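Local coordinates for large exoprotein involved in heme utilization or adhesion (Yersinia kristensenii ATCC 33638, PDB 5E3E), which is the toxin domain of a contact-dependent growth inhibition protein, probably a nuclease of the RNase A superfamily, bound here by its immunity protein CdiI, at residues A50-D53 and S54-G58; N18-T22 and G23-S27. All coordinates share one frame; numbering follows the deposited sequence.

Contact 1 of 2, residues A50-D53 and S54-G58; sequences AKID and SYLSG
Ile52 and Leu56 meet one turn apart in helix 49-58, a local contact inside a single helix that lies with one flank against the antiparallel sheet of the domain. Their side chains run side by side and point the same way, with Ile52 CG2 3.8 Å from Leu56 CD1. Ile52 also packs on Leu64 and Ile95, and Leu56 on Arg97, so this apolar edge faces strands 63-68 and 86-97. Tyr55 sends its ring along the same flank: CG stands opposite the backbone N (chi1 163°), Arg97 makes a cation-pi contact with it, and its hydroxyl bonds to Lys61 O.

On the exposed flank, Ala50 O is gripped twice by one residue. Ser54 N reaches it at 3.0 Å, and Ser54 OG, folded back beside its own backbone N (chi1 -57°) onto this i-4 carbonyl, reaches it at 3.1 Å from the other face of the carbonyl plane. The next two residues continue the backbone pattern, with Tyr55 N 3.0 Å from Lys51 O and Leu56 N 2.9 Å from Ile52 O. The apolar stripe against the strands and the exposed flank opposite it mark this as an amphipathic alpha-helix packed on a beta-sheet.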
loop_
_atom_site.group_PDB
_atom_site.type_symbol
_atom_site.label_atom_id
_atom_site.label_comp_id
_atom_site.label_asym_id
_atom_site.label_seq_id
_atom_site.Cartn_x
_atom_site.Cartn_y
_atom_site.Cartn_z
ATOM N N ALA B 50 -2.490 17.042 -11.118
ATOM C CA ALA B 50 -3.871 17.481 -10.862
ATOM C C ALA B 50 -4.452 16.857 -9.596
ATOM O O ALA B 50 -5.065 17.545 -8.773
ATOM C CB ALA B 50 -4.758 17.156 -12.065
ATOM N N LYS B 51 -4.270 15.547 -9.468
ATOM C CA LYS B 51 -4.632 14.781 -8.276
ATOM C C LYS B 51 -3.888 15.268 -6.992
ATOM O O LYS B 51 -4.481 15.356 -5.908
ATOM C CB LYS B 51 -4.312 13.319 -8.567
ATOM C CG LYS B 51 -4.861 12.287 -7.632
ATOM C CD LYS B 51 -4.444 10.911 -8.111
ATOM C CE LYS B 51 -4.748 9.860 -7.068
ATOM N NZ LYS B 51 -4.321 8.517 -7.561
ATOM N N ILE B 52 -2.603 15.586 -7.110
ATOM C CA ILE B 52 -1.838 16.107 -5.977
ATOM C C ILE B 52 -2.377 17.494 -5.567
ATOM O O ILE B 52 -2.511 17.805 -4.368
ATOM C CB ILE B 52 -0.340 16.231 -6.314
ATOM C CG1 ILE B 52 0.283 14.838 -6.497
ATOM C CG2 ILE B 52 0.407 16.988 -5.226
ATOM C CD1 ILE B 52 1.625 14.864 -7.205
ATOM N N ASP B 53 -2.657 18.317 -6.571
ATOM C CA ASP B 53 -3.132 19.694 -6.332
ATOM C C ASP B 53 -4.473 19.687 -5.621
ATOM O O ASP B 53 -4.654 20.437 -4.676
ATOM C CB ASP B 53 -3.208 20.500 -7.646
ATOM C CG ASP B 53 -1.830 20.942 -8.160
ATOM O OD1 ASP B 53 -0.816 20.862 -7.411
ATOM O OD2 ASP B 53 -1.765 21.391 -9.334
ATOM N N SER B 54 -5.394 18.831 -6.051
ATOM C CA SER B 54 -6.689 18.678 -5.358
ATOM C C SER B 54 -6.512 18.150 -3.952
ATOM O O SER B 54 -7.203 18.588 -3.040
ATOM C CB SER B 54 -7.610 17.711 -6.106
ATOM O OG SER B 54 -7.805 18.149 -7.439
ATOM N N TYR B 55 -5.606 17.178 -3.798
ATOM C CA TYR B 55 -5.337 16.578 -2.496
ATOM C C TYR B 55 -4.848 17.645 -1.509
ATOM O O TYR B 55 -5.362 17.726 -0.397
ATOM C CB TYR B 55 -4.346 15.404 -2.617
ATOM C CG TYR B 55 -3.691 14.986 -1.312
ATOM C CD1 TYR B 55 -4.362 14.158 -0.396
ATOM C CD2 TYR B 55 -2.415 15.408 -0.988
ATOM C CE1 TYR B 55 -3.763 13.772 0.780
ATOM C CE2 TYR B 55 -1.813 15.022 0.195
ATOM C CZ TYR B 55 -2.507 14.197 1.075
ATOM O OH TYR B 55 -1.942 13.812 2.269
ATOM N N LEU B 56 -3.924 18.500 -1.921
ATOM C CA LEU B 56 -3.324 19.490 -1.011
ATOM C C LEU B 56 -4.306 20.607 -0.613
ATOM O O LEU B 56 -4.301 21.085 0.519
ATOM C CB LEU B 56 -2.084 20.125 -1.647
ATOM C CG LEU B 56 -0.909 19.177 -1.859
ATOM C CD1 LEU B 56 0.166 19.870 -2.686
ATOM C CD2 LEU B 56 -0.352 18.671 -0.541
ATOM N N SER B 57 -5.162 20.988 -1.540
ATOM C CA SER B 57 -6.052 22.133 -1.314
ATOM C C SER B 57 -7.349 21.734 -0.613
ATOM O O SER B 57 -7.932 22.520 0.139
ATOM C CB SER B 57 -6.358 22.812 -2.655
ATOM O OG SER B 57 -7.223 22.006 -3.442
ATOM N N GLY B 58 -7.823 20.523 -0.868
ATOM C CA GLY B 58 -9.143 20.129 -0.397
ATOM C C GLY B 58 -9.272 18.958 0.562
ATOM O O GLY B 58 -10.339 18.777 1.136
#

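Contact 2 of 2, residues N18-T22 and G23-S27; sequences NRVST and GNVKS
Similar first torsions in Val20 and Val25, chi1 -63° and -71°, set CG1 opposite the carbonyl carbon in both and wedge CG2 between the backbone N and the carbonyl carbon. From Val20 it is CG1 that reaches across, and from Val25 it is CG2; the two methyls stand 4.1 Å apart. The same Val20 methyl lies against the backbone of the returning chain, 3.5 Å from Ser27 CA, while Val25 CG2 rests 3.6 Å from Arg19 O. Each valine therefore packs partly on main chain, and both are buried although the turn itself is at the surface.

The polar part of the contact is modest. Gly23 N points almost straight at Asn18 O, with an N-H...O angle of 168°, but at 3.3 Å the bond is weak. Asn18 O also takes bonds from Ser21 N and, weakly, from Thr22 N, so three successive amides, Ser21 to Gly23, converge on one carbonyl. Gly23 comes in tightly, its CA 3.0 Å from Arg19 O. Beyond it the chain swings out, where Asn24 ND2 bonds to Glu23 of the CdiI immunity protein, and Lys26 NZ bonds to Cys75 O of the immunity protein and forms a salt bridge with Asp74 of that chain.

Arg80 braces the turn from within the toxin, its guanidinium bonding to the carbonyls of Ser21, Gly23 and Val25, while Arg19 carries its extended side chain away to Arg7 O. The turn thus joins helix 13-19 to strand 27-31, with Val20 packed on Ala28 of that strand and on Val78 of the antiparallel strand 75-79.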
loop_
_atom_site.group_PDB
_atom_site.type_symbol
_atom_site.label_atom_id
_atom_site.label_comp_id
_atom_site.label_asym_id
_atom_site.label_seq_id
_atom_site.Cartn_x
_atom_site.Cartn_y
_atom_site.Cartn_z
ATOM N N ASN B 18 14.151 -12.651 1.634
ATOM C CA ASN B 18 14.074 -12.719 3.068
ATOM C C ASN B 18 12.816 -12.020 3.632
ATOM O O ASN B 18 12.197 -12.507 4.558
ATOM C CB ASN B 18 15.348 -12.111 3.654
ATOM C CG ASN B 18 15.438 -12.306 5.153
ATOM O OD1 ASN B 18 15.272 -11.363 5.915
ATOM N ND2 ASN B 18 15.552 -13.540 5.572
ATOM N N ARG B 19 12.435 -10.891 3.062
ATOM C CA ARG B 19 11.233 -10.181 3.528
ATOM C C ARG B 19 9.962 -11.002 3.342
ATOM O O ARG B 19 9.043 -10.936 4.177
ATOM C CB ARG B 19 11.083 -8.870 2.794
ATOM C CG ARG B 19 12.194 -7.881 3.058
ATOM C CD ARG B 19 12.004 -6.674 2.173
ATOM N NE ARG B 19 13.106 -5.747 2.354
ATOM C CZ ARG B 19 13.274 -4.605 1.692
ATOM N NH1 ARG B 19 12.400 -4.177 0.800
ATOM N NH2 ARG B 19 14.340 -3.873 1.947
ATOM N N VAL B 20 9.883 -11.790 2.272
ATOM C CA VAL B 20 8.681 -12.582 2.023
ATOM C C VAL B 20 8.701 -13.965 2.665
ATOM O O VAL B 20 7.787 -14.751 2.438
ATOM C CB VAL B 20 8.335 -12.723 0.539
ATOM C CG1 VAL B 20 8.031 -11.368 -0.044
ATOM C CG2 VAL B 20 9.423 -13.445 -0.242
ATOM N N SER B 21 9.735 -14.310 3.419
ATOM C CA SER B 21 9.721 -15.607 4.115
ATOM C C SER B 21 9.689 -15.351 5.601
ATOM O O SER B 21 8.660 -15.542 6.254
ATOM C CB SER B 21 10.905 -16.466 3.672
ATOM O OG SER B 21 12.105 -15.745 3.768
ATOM N N THR B 22 10.793 -14.856 6.122
ATOM C CA THR B 22 10.891 -14.448 7.536
ATOM C C THR B 22 9.999 -13.240 7.886
ATOM O O THR B 22 9.394 -13.172 8.968
ATOM C CB THR B 22 12.355 -14.105 7.846
ATOM O OG1 THR B 22 13.194 -15.239 7.491
ATOM C CG2 THR B 22 12.539 -13.722 9.335
ATOM N N GLY B 23 9.945 -12.271 6.983
ATOM C CA GLY B 23 9.068 -11.107 7.166
ATOM C C GLY B 23 7.615 -11.451 6.952
ATOM O O GLY B 23 7.264 -12.645 6.816
ATOM N N ASN B 24 6.765 -10.422 6.976
ATOM C CA ASN B 24 5.310 -10.621 7.021
ATOM C C ASN B 24 4.539 -9.871 5.904
ATOM O O ASN B 24 3.344 -9.470 6.066
ATOM C CB ASN B 24 4.777 -10.213 8.369
ATOM C CG ASN B 24 5.036 -8.757 8.664
ATOM O OD1 ASN B 24 5.670 -8.075 7.865
ATOM N ND2 ASN B 24 4.538 -8.259 9.809
ATOM N N VAL B 25 5.238 -9.648 4.800
ATOM C CA VAL B 25 4.644 -9.066 3.624
ATOM C C VAL B 25 4.354 -10.145 2.619
ATOM O O VAL B 25 5.040 -11.205 2.585
ATOM C CB VAL B 25 5.530 -7.970 2.952
ATOM C CG1 VAL B 25 5.557 -6.719 3.807
ATOM C CG2 VAL B 25 6.927 -8.499 2.636
ATOM N N LYS B 26 3.361 -9.899 1.779
ATOM C CA LYS B 26 2.966 -10.895 0.778
ATOM C C LYS B 26 3.951 -10.886 -0.384
ATOM O O LYS B 26 4.030 -11.881 -1.140
ATOM C CB LYS B 26 1.549 -10.665 0.230
ATOM C CG LYS B 26 1.408 -9.544 -0.764
ATOM C CD LYS B 26 0.198 -9.699 -1.626
ATOM C CE LYS B 26 0.292 -8.735 -2.784
ATOM N NZ LYS B 26 0.109 -7.349 -2.319
ATOM N N SER B 27 4.591 -9.737 -0.575
ATOM C CA SER B 27 5.520 -9.510 -1.694
ATOM C C SER B 27 6.418 -8.339 -1.377
ATOM O O SER B 27 6.127 -7.527 -0.492
ATOM C CB SER B 27 4.800 -9.272 -3.017
ATOM O OG SER B 27 4.197 -8.011 -3.099
#

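How the contacts relate
From the N terminus, the chain first passes through contact 2, where residues 18-27 close the turn between helix 13-19 and strand 27-31. It then runs along strand 27-31 and helix 34-47 before entering contact 1, residues 50-58, which closes no loop but spans successive turns of helix 49-58. The two are in series, neither nested nor crossed. Contact 1 and contact 2 lie on opposite sides of the chain's centre, their centres about 34 Å apart and the nearest atoms of contact 1 and contact 2 about 17 Å apart. Contact 2 borders the sheet at strands 27-31 and 75-79, contact 1 at strands 63-68 and 86-97; pairing of 75-79 with 86-97 links these two regions.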